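Local coordinates for N-acetylgalactosaminyltransferase 7 (Homo sapiens, PDB 6IWR), which belongs to the polypeptide GalNAc-transferase family, pairing a GT-A type glycosyltransferase domain with a ricin-type beta-trefoil lectin domain, at residues A295-P306 with A458-P468. Residues are numbered along the deposited sequence; the frame is centred on the assembly and turned at random.
Sequences AWDWSMLWKRVP and AYDITSHYPLP
Trp-298 and Tyr-465 reach across with the same first torsion, CG anti to the carbonyl carbon and beside the backbone N (chi1 -57° in both). For Trp-298 this turns the indole toward 458-468, where NE1 donates to the carbonyl O of Tyr-465 over 2.8 Å; for Tyr-465 it sends the phenol toward the hairpin of strands 292-296 and 302-306. The N-H...O angle is 153°; the acceptor lies close to the indole plane, while the donor sits above the carbonyl plane. Leu-467 CD1 lies against the indole, 3.4 Å from Trp-298 CE2 and offset toward the ring's rim, and Pro-468 crosses near Trp-298 CD1 at about a right angle.

The phenol lies across the hairpin, from Asp-297 CB, 3.9 Å from Tyr-465 CD1, toward Lys-303. Lys-303, bent at chi2 (-73°), sets CG over one phenol face, 3.9 Å from the ring centroid, with CD beside the hydroxyl. Val-305 CG1 comes to the edge of that phenol and also covers a face of the His-464 imidazole.

Ile-461 fills the middle. Its CD1 stands over the six-membered ring of Trp-296, 3.5 Å from the centroid, its CG1 packs on Ala-295 CB at 3.8 Å, and its CG2 turns toward Trp-298 CZ2. Met-454 of helix 450-457 and Trp-413 meet both indoles. Asp-460 OD1 forms a salt bridge with Arg-293.

In the hairpin's turn, Asp-297 OD1 accepts from Ser-299 N, an Asx turn, and also from Ser-299 OG and Leu-301 N, which should steady the loop carrying Trp-298. Packing on this glycosyltransferase-domain hairpin is mostly apolar and CH-pi, so the fit probably rests on shape, while the one cross-segment hydrogen bond satisfies the indole N-H of buried Trp-298 and should help fix that ring's rotation.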
ATOM      1  N   ALA A 295     -25.780  -0.018   3.585  1.00 30.02           N
ATOM      2  CA  ALA A 295     -25.876  -1.459   3.745  1.00 27.87           C
ATOM      3  C   ALA A 295     -24.598  -1.948   4.428  1.00 30.39           C
ATOM      4  O   ALA A 295     -23.816  -1.156   4.965  1.00 27.47           O
ATOM      5  CB  ALA A 295     -26.126  -2.126   2.384  1.00 27.70           C
ATOM      6  N   TRP A 296     -24.381  -3.263   4.390  1.00 30.50           N
ATOM      7  CA  TRP A 296     -23.246  -3.898   5.035  1.00 26.64           C
ATOM      8  C   TRP A 296     -23.130  -5.305   4.477  1.00 27.55           C
ATOM      9  O   TRP A 296     -24.098  -5.852   3.953  1.00 31.84           O
ATOM     10  CB  TRP A 296     -23.427  -3.934   6.555  1.00 26.78           C
ATOM     11  CG  TRP A 296     -24.672  -4.649   6.927  1.00 31.30           C
ATOM     12  CD1 TRP A 296     -24.814  -5.992   7.111  1.00 30.44           C
ATOM     13  CD2 TRP A 296     -25.970  -4.075   7.127  1.00 30.15           C
ATOM     14  NE1 TRP A 296     -26.117  -6.295   7.419  1.00 27.93           N
ATOM     15  CE2 TRP A 296     -26.853  -5.139   7.437  1.00 29.41           C
ATOM     16  CE3 TRP A 296     -26.471  -2.770   7.079  1.00 29.24           C
ATOM     17  CZ2 TRP A 296     -28.212  -4.939   7.690  1.00 25.97           C
ATOM     18  CZ3 TRP A 296     -27.819  -2.566   7.336  1.00 27.48           C
ATOM     19  CH2 TRP A 296     -28.675  -3.651   7.642  1.00 31.80           C
ATOM     20  N   ASP A 297     -21.934  -5.880   4.578  1.00 31.27           N
ATOM     21  CA  ASP A 297     -21.736  -7.308   4.363  1.00 29.83           C
ATOM     22  C   ASP A 297     -21.770  -7.991   5.734  1.00 28.24           C
ATOM     23  O   ASP A 297     -21.910  -7.332   6.765  1.00 26.01           O
ATOM     24  CB  ASP A 297     -20.444  -7.564   3.566  1.00 26.32           C
ATOM     25  CG  ASP A 297     -19.164  -7.308   4.377  1.00 30.11           C
ATOM     26  OD1 ASP A 297     -19.215  -7.298   5.628  1.00 29.64           O
ATOM     27  OD2 ASP A 297     -18.083  -7.125   3.752  1.00 36.51           O
ATOM     28  N   TRP A 298     -21.614  -9.309   5.773  1.00 29.53           N
ATOM     29  CA  TRP A 298     -21.847 -10.047   7.010  1.00 29.90           C
ATOM     30  C   TRP A 298     -20.638 -10.086   7.944  1.00 29.47           C
ATOM     31  O   TRP A 298     -20.713 -10.700   9.019  1.00 29.83           O
ATOM     32  CB  TRP A 298     -22.360 -11.440   6.651  1.00 25.01           C
ATOM     33  CG  TRP A 298     -23.581 -11.222   5.844  1.00 28.98           C
ATOM     34  CD1 TRP A 298     -23.719 -11.339   4.486  1.00 31.90           C
ATOM     35  CD2 TRP A 298     -24.828 -10.714   6.327  1.00 26.64           C
ATOM     36  NE1 TRP A 298     -24.994 -10.978   4.104  1.00 25.96           N
ATOM     37  CE2 TRP A 298     -25.689 -10.589   5.218  1.00 21.68           C
ATOM     38  CE3 TRP A 298     -25.301 -10.358   7.599  1.00 28.03           C
ATOM     39  CZ2 TRP A 298     -26.984 -10.134   5.340  1.00 28.45           C
ATOM     40  CZ3 TRP A 298     -26.603  -9.918   7.722  1.00 24.06           C
ATOM     41  CH2 TRP A 298     -27.425  -9.797   6.600  1.00 28.66           C
ATOM     42  N   SER A 299     -19.544  -9.428   7.571  1.00 25.93           N
ATOM     43  CA  SER A 299     -18.515  -9.035   8.526  1.00 35.84           C
ATOM     44  C   SER A 299     -18.807  -7.672   9.131  1.00 32.24           C
ATOM     45  O   SER A 299     -18.063  -7.215  10.012  1.00 36.11           O
ATOM     46  CB  SER A 299     -17.138  -9.022   7.862  1.00 30.63           C
ATOM     47  OG  SER A 299     -17.258  -8.639   6.512  1.00 39.40           O
ATOM     48  N   MET A 300     -19.888  -7.039   8.675  1.00 31.03           N
ATOM     49  CA  MET A 300     -20.351  -5.743   9.151  1.00 32.44           C
ATOM     50  C   MET A 300     -19.467  -4.601   8.652  1.00 29.81           C
ATOM     51  O   MET A 300     -19.315  -3.586   9.327  1.00 32.40           O
ATOM     52  CB  MET A 300     -20.471  -5.697  10.675  1.00 28.86           C
ATOM     53  CG  MET A 300     -21.377  -4.563  11.120  1.00 38.37           C
ATOM     54  SD  MET A 300     -21.653  -4.369  12.893  1.00 36.18           S
ATOM     55  CE  MET A 300     -23.226  -5.158  13.126  1.00 26.08           C
ATOM     56  N   LEU A 301     -18.883  -4.755   7.471  1.00 26.43           N
ATOM     57  CA  LEU A 301     -18.249  -3.638   6.796  1.00 28.46           C
ATOM     58  C   LEU A 301     -19.299  -2.823   6.048  1.00 32.70           C
ATOM     59  O   LEU A 301     -20.173  -3.372   5.367  1.00 27.94           O
ATOM     60  CB  LEU A 301     -17.179  -4.126   5.826  1.00 32.17           C
ATOM     61  CG  LEU A 301     -16.066  -4.902   6.523  1.00 40.91           C
ATOM     62  CD1 LEU A 301     -15.011  -5.247   5.496  1.00 35.49           C
ATOM     63  CD2 LEU A 301     -15.497  -4.122   7.729  1.00 28.47           C
ATOM     64  N   TRP A 302     -19.203  -1.508   6.194  1.00 29.14           N
ATOM     65  CA  TRP A 302     -20.085  -0.583   5.511  1.00 27.77           C
ATOM     66  C   TRP A 302     -20.042  -0.776   3.998  1.00 27.46           C
ATOM     67  O   TRP A 302     -18.967  -0.911   3.417  1.00 31.14           O
ATOM     68  CB  TRP A 302     -19.658   0.834   5.886  1.00 29.43           C
ATOM     69  CG  TRP A 302     -20.222   1.870   5.026  1.00 28.70           C
ATOM     70  CD1 TRP A 302     -19.591   2.522   4.005  1.00 25.91           C
ATOM     71  CD2 TRP A 302     -21.550   2.390   5.085  1.00 26.53           C
ATOM     72  NE1 TRP A 302     -20.452   3.420   3.433  1.00 28.75           N
ATOM     73  CE2 TRP A 302     -21.662   3.354   4.075  1.00 28.61           C
ATOM     74  CE3 TRP A 302     -22.657   2.137   5.900  1.00 29.74           C
ATOM     75  CZ2 TRP A 302     -22.829   4.063   3.855  1.00 28.50           C
ATOM     76  CZ3 TRP A 302     -23.818   2.843   5.675  1.00 31.49           C
ATOM     77  CH2 TRP A 302     -23.893   3.796   4.661  1.00 29.70           C
ATOM     78  N   LYS A 303     -21.214  -0.764   3.361  1.00 27.40           N
ATOM     79  CA  LYS A 303     -21.365  -0.954   1.921  1.00 25.68           C
ATOM     80  C   LYS A 303     -22.509  -0.073   1.423  1.00 30.72           C
ATOM     81  O   LYS A 303     -23.413   0.294   2.185  1.00 30.60           O
ATOM     82  CB  LYS A 303     -21.675  -2.421   1.555  1.00 29.80           C
ATOM     83  CG  LYS A 303     -20.619  -3.465   1.908  1.00 31.52           C
ATOM     84  CD  LYS A 303     -19.388  -3.402   1.020  1.00 28.67           C
ATOM     85  CE  LYS A 303     -18.345  -4.441   1.454  1.00 33.11           C
ATOM     86  NZ  LYS A 303     -17.027  -4.283   0.740  1.00 41.35           N
ATOM     87  N   ARG A 304     -22.488   0.261   0.132  1.00 28.79           N
ATOM     88  CA  ARG A 304     -23.561   1.065  -0.449  1.00 30.21           C
ATOM     89  C   ARG A 304     -24.185   0.335  -1.633  1.00 31.67           C
ATOM     90  O   ARG A 304     -23.482  -0.276  -2.440  1.00 29.93           O
ATOM     91  CB  ARG A 304     -23.055   2.454  -0.874  1.00 24.89           C
ATOM     92  CG  ARG A 304     -22.587   3.312   0.302  1.00 25.92           C
ATOM     93  CD  ARG A 304     -21.838   4.573  -0.168  1.00 32.48           C
ATOM     94  NE  ARG A 304     -22.743   5.637  -0.623  1.00 43.35           N
ATOM     95  CZ  ARG A 304     -22.881   6.033  -1.888  1.00 42.24           C
ATOM     96  NH1 ARG A 304     -22.159   5.458  -2.852  1.00 42.91           N
ATOM     97  NH2 ARG A 304     -23.737   7.008  -2.190  1.00 42.61           N
ATOM     98  N   VAL A 305     -25.508   0.388  -1.736  1.00 28.44           N
ATOM     99  CA  VAL A 305     -26.167  -0.290  -2.849  1.00 29.37           C
ATOM    100  C   VAL A 305     -27.128   0.689  -3.507  1.00 32.07           C
ATOM    101  O   VAL A 305     -27.626   1.615  -2.855  1.00 34.79           O
ATOM    102  CB  VAL A 305     -26.892  -1.570  -2.399  1.00 32.68           C
ATOM    103  CG1 VAL A 305     -25.932  -2.521  -1.678  1.00 19.90           C
ATOM    104  CG2 VAL A 305     -28.108  -1.214  -1.544  1.00 26.74           C
ATOM    105  N   PRO A 306     -27.417   0.530  -4.790  1.00 35.87           N
ATOM    106  CA  PRO A 306     -28.266   1.514  -5.472  1.00 36.81           C
ATOM    107  C   PRO A 306     -29.665   1.550  -4.876  1.00 35.14           C
ATOM    108  O   PRO A 306     -30.161   0.559  -4.331  1.00 34.65           O
ATOM    109  CB  PRO A 306     -28.285   1.013  -6.918  1.00 38.54           C
ATOM    110  CG  PRO A 306     -28.011  -0.458  -6.796  1.00 38.34           C
ATOM    111  CD  PRO A 306     -27.042  -0.591  -5.662  1.00 33.79           C
ATOM    112  N   ALA A 458     -34.696  -4.054   4.710  1.00 27.70           N
ATOM    113  CA  ALA A 458     -33.350  -4.272   4.162  1.00 27.61           C
ATOM    114  C   ALA A 458     -33.313  -5.424   3.151  1.00 30.30           C
ATOM    115  O   ALA A 458     -32.273  -6.049   2.919  1.00 30.35           O
ATOM    116  CB  ALA A 458     -32.333  -4.514   5.272  1.00 26.23           C
ATOM    117  N   TYR A 459     -34.453  -5.645   2.493  1.00 30.05           N
ATOM    118  CA  TYR A 459     -34.749  -6.708   1.535  1.00 31.33           C
ATOM    119  C   TYR A 459     -33.780  -6.791   0.351  1.00 27.61           C
ATOM    120  O   TYR A 459     -33.862  -7.759  -0.407  1.00 28.53           O
ATOM    121  CB  TYR A 459     -36.177  -6.487   1.020  1.00 28.47           C
ATOM    122  CG  TYR A 459     -36.305  -5.088   0.459  1.00 31.27           C
ATOM    123  CD1 TYR A 459     -35.831  -4.792  -0.810  1.00 29.48           C
ATOM    124  CD2 TYR A 459     -36.839  -4.045   1.216  1.00 25.02           C
ATOM    125  CE1 TYR A 459     -35.913  -3.529  -1.325  1.00 28.87           C
ATOM    126  CE2 TYR A 459     -36.923  -2.772   0.702  1.00 26.37           C
ATOM    127  CZ  TYR A 459     -36.448  -2.517  -0.573  1.00 31.53           C
ATOM    128  OH  TYR A 459     -36.507  -1.245  -1.117  1.00 30.76           O
ATOM    129  N   ASP A 460     -32.881  -5.823   0.151  1.00 28.05           N
ATOM    130  CA  ASP A 460     -31.981  -5.890  -1.005  1.00 27.92           C
ATOM    131  C   ASP A 460     -30.554  -6.299  -0.669  1.00 29.30           C
ATOM    132  O   ASP A 460     -29.776  -6.559  -1.597  1.00 30.13           O
ATOM    133  CB  ASP A 460     -31.918  -4.554  -1.765  1.00 23.65           C
ATOM    134  CG  ASP A 460     -31.797  -3.360  -0.850  1.00 28.35           C
ATOM    135  OD1 ASP A 460     -32.004  -3.544   0.364  1.00 28.73           O
ATOM    136  OD2 ASP A 460     -31.521  -2.236  -1.335  1.00 28.99           O
ATOM    137  N   ILE A 461     -30.187  -6.397   0.609  1.00 24.21           N
ATOM    138  CA  ILE A 461     -28.778  -6.592   0.934  1.00 28.42           C
ATOM    139  C   ILE A 461     -28.284  -7.959   0.467  1.00 29.97           C
ATOM    140  O   ILE A 461     -27.221  -8.068  -0.159  1.00 28.76           O
ATOM    141  CB  ILE A 461     -28.538  -6.397   2.435  1.00 28.27           C
ATOM    142  CG1 ILE A 461     -28.660  -4.914   2.759  1.00 24.56           C
ATOM    143  CG2 ILE A 461     -27.191  -7.024   2.830  1.00 25.52           C
ATOM    144  CD1 ILE A 461     -28.670  -4.610   4.231  1.00 32.90           C
ATOM    145  N   THR A 462     -29.017  -9.030   0.788  1.00 33.02           N
ATOM    146  CA  THR A 462     -28.488 -10.348   0.439  1.00 32.47           C
ATOM    147  C   THR A 462     -28.386 -10.530  -1.061  1.00 32.15           C
ATOM    148  O   THR A 462     -27.687 -11.437  -1.525  1.00 34.14           O
ATOM    149  CB  THR A 462     -29.335 -11.464   1.009  1.00 30.30           C
ATOM    150  OG1 THR A 462     -30.636 -11.415   0.405  1.00 44.69           O
ATOM    151  CG2 THR A 462     -29.438 -11.315   2.516  1.00 35.02           C
ATOM    152  N   SER A 463     -29.046  -9.673  -1.827  1.00 36.02           N
ATOM    153  CA  SER A 463     -28.887  -9.713  -3.269  1.00 32.71           C
ATOM    154  C   SER A 463     -27.573  -9.080  -3.721  1.00 32.39           C
ATOM    155  O   SER A 463     -27.147  -9.309  -4.852  1.00 35.61           O
ATOM    156  CB  SER A 463     -30.099  -9.053  -3.920  1.00 31.58           C
ATOM    157  OG  SER A 463     -29.732  -7.943  -4.695  1.00 48.24           O
ATOM    158  N   HIS A 464     -26.889  -8.339  -2.857  1.00 30.44           N
ATOM    159  CA  HIS A 464     -25.570  -7.809  -3.185  1.00 33.45           C
ATOM    160  C   HIS A 464     -24.452  -8.420  -2.358  1.00 32.85           C
ATOM    161  O   HIS A 464     -23.313  -8.492  -2.833  1.00 32.88           O
ATOM    162  CB  HIS A 464     -25.522  -6.284  -2.993  1.00 29.10           C
ATOM    163  CG  HIS A 464     -26.376  -5.521  -3.955  1.00 30.47           C
ATOM    164  ND1 HIS A 464     -25.914  -5.092  -5.178  1.00 36.60           N
ATOM    165  CD2 HIS A 464     -27.659  -5.100  -3.870  1.00 27.40           C
ATOM    166  CE1 HIS A 464     -26.877  -4.444  -5.809  1.00 30.48           C
ATOM    167  NE2 HIS A 464     -27.946  -4.437  -5.037  1.00 26.64           N
ATOM    168  N   TYR A 465     -24.746  -8.819  -1.121  1.00 33.70           N
ATOM    169  CA  TYR A 465     -23.802  -9.500  -0.235  1.00 29.94           C
ATOM    170  C   TYR A 465     -24.533 -10.730   0.289  1.00 34.11           C
ATOM    171  O   TYR A 465     -25.236 -10.672   1.312  1.00 28.39           O
ATOM    172  CB  TYR A 465     -23.307  -8.552   0.858  1.00 30.96           C
ATOM    173  CG  TYR A 465     -22.673  -7.332   0.236  1.00 26.22           C
ATOM    174  CD1 TYR A 465     -21.368  -7.369  -0.193  1.00 30.37           C
ATOM    175  CD2 TYR A 465     -23.403  -6.182   0.009  1.00 26.24           C
ATOM    176  CE1 TYR A 465     -20.780  -6.288  -0.804  1.00 29.38           C
ATOM    177  CE2 TYR A 465     -22.824  -5.068  -0.596  1.00 31.82           C
ATOM    178  CZ  TYR A 465     -21.503  -5.131  -1.007  1.00 35.59           C
ATOM    179  OH  TYR A 465     -20.885  -4.046  -1.627  1.00 37.42           O
ATOM    180  N   PRO A 466     -24.421 -11.859  -0.427  1.00 37.99           N
ATOM    181  CA  PRO A 466     -25.165 -13.077  -0.051  1.00 26.71           C
ATOM    182  C   PRO A 466     -24.791 -13.579   1.335  1.00 29.18           C
ATOM    183  O   PRO A 466     -23.693 -13.337   1.838  1.00 31.71           O
ATOM    184  CB  PRO A 466     -24.754 -14.092  -1.121  1.00 27.98           C
ATOM    185  CG  PRO A 466     -24.216 -13.270  -2.269  1.00 28.15           C
ATOM    186  CD  PRO A 466     -23.691 -11.991  -1.701  1.00 29.47           C
ATOM    187  N   LEU A 467     -25.719 -14.293   1.952  1.00 27.65           N
ATOM    188  CA  LEU A 467     -25.436 -14.929   3.232  1.00 26.33           C
ATOM    189  C   LEU A 467     -24.269 -15.901   3.071  1.00 31.89           C
ATOM    190  O   LEU A 467     -24.249 -16.672   2.106  1.00 31.69           O
ATOM    191  CB  LEU A 467     -26.663 -15.674   3.733  1.00 28.44           C
ATOM    192  CG  LEU A 467     -27.672 -14.914   4.607  1.00 36.05           C
ATOM    193  CD1 LEU A 467     -27.423 -13.399   4.526  1.00 31.92           C
ATOM    194  CD2 LEU A 467     -29.128 -15.287   4.278  1.00 20.87           C
ATOM    195  N   PRO A 468     -23.289 -15.907   3.975  1.00 32.68           N
ATOM    196  CA  PRO A 468     -22.109 -16.750   3.762  1.00 28.21           C
ATOM    197  C   PRO A 468     -22.366 -18.159   4.247  1.00 28.95           C
ATOM    198  O   PRO A 468     -23.136 -18.350   5.196  1.00 27.09           O
ATOM    199  CB  PRO A 468     -21.038 -16.068   4.616  1.00 29.81           C
ATOM    200  CG  PRO A 468     -21.823 -15.595   5.817  1.00 29.53           C
ATOM    201  CD  PRO A 468     -23.159 -15.117   5.221  1.00 32.05           C
TER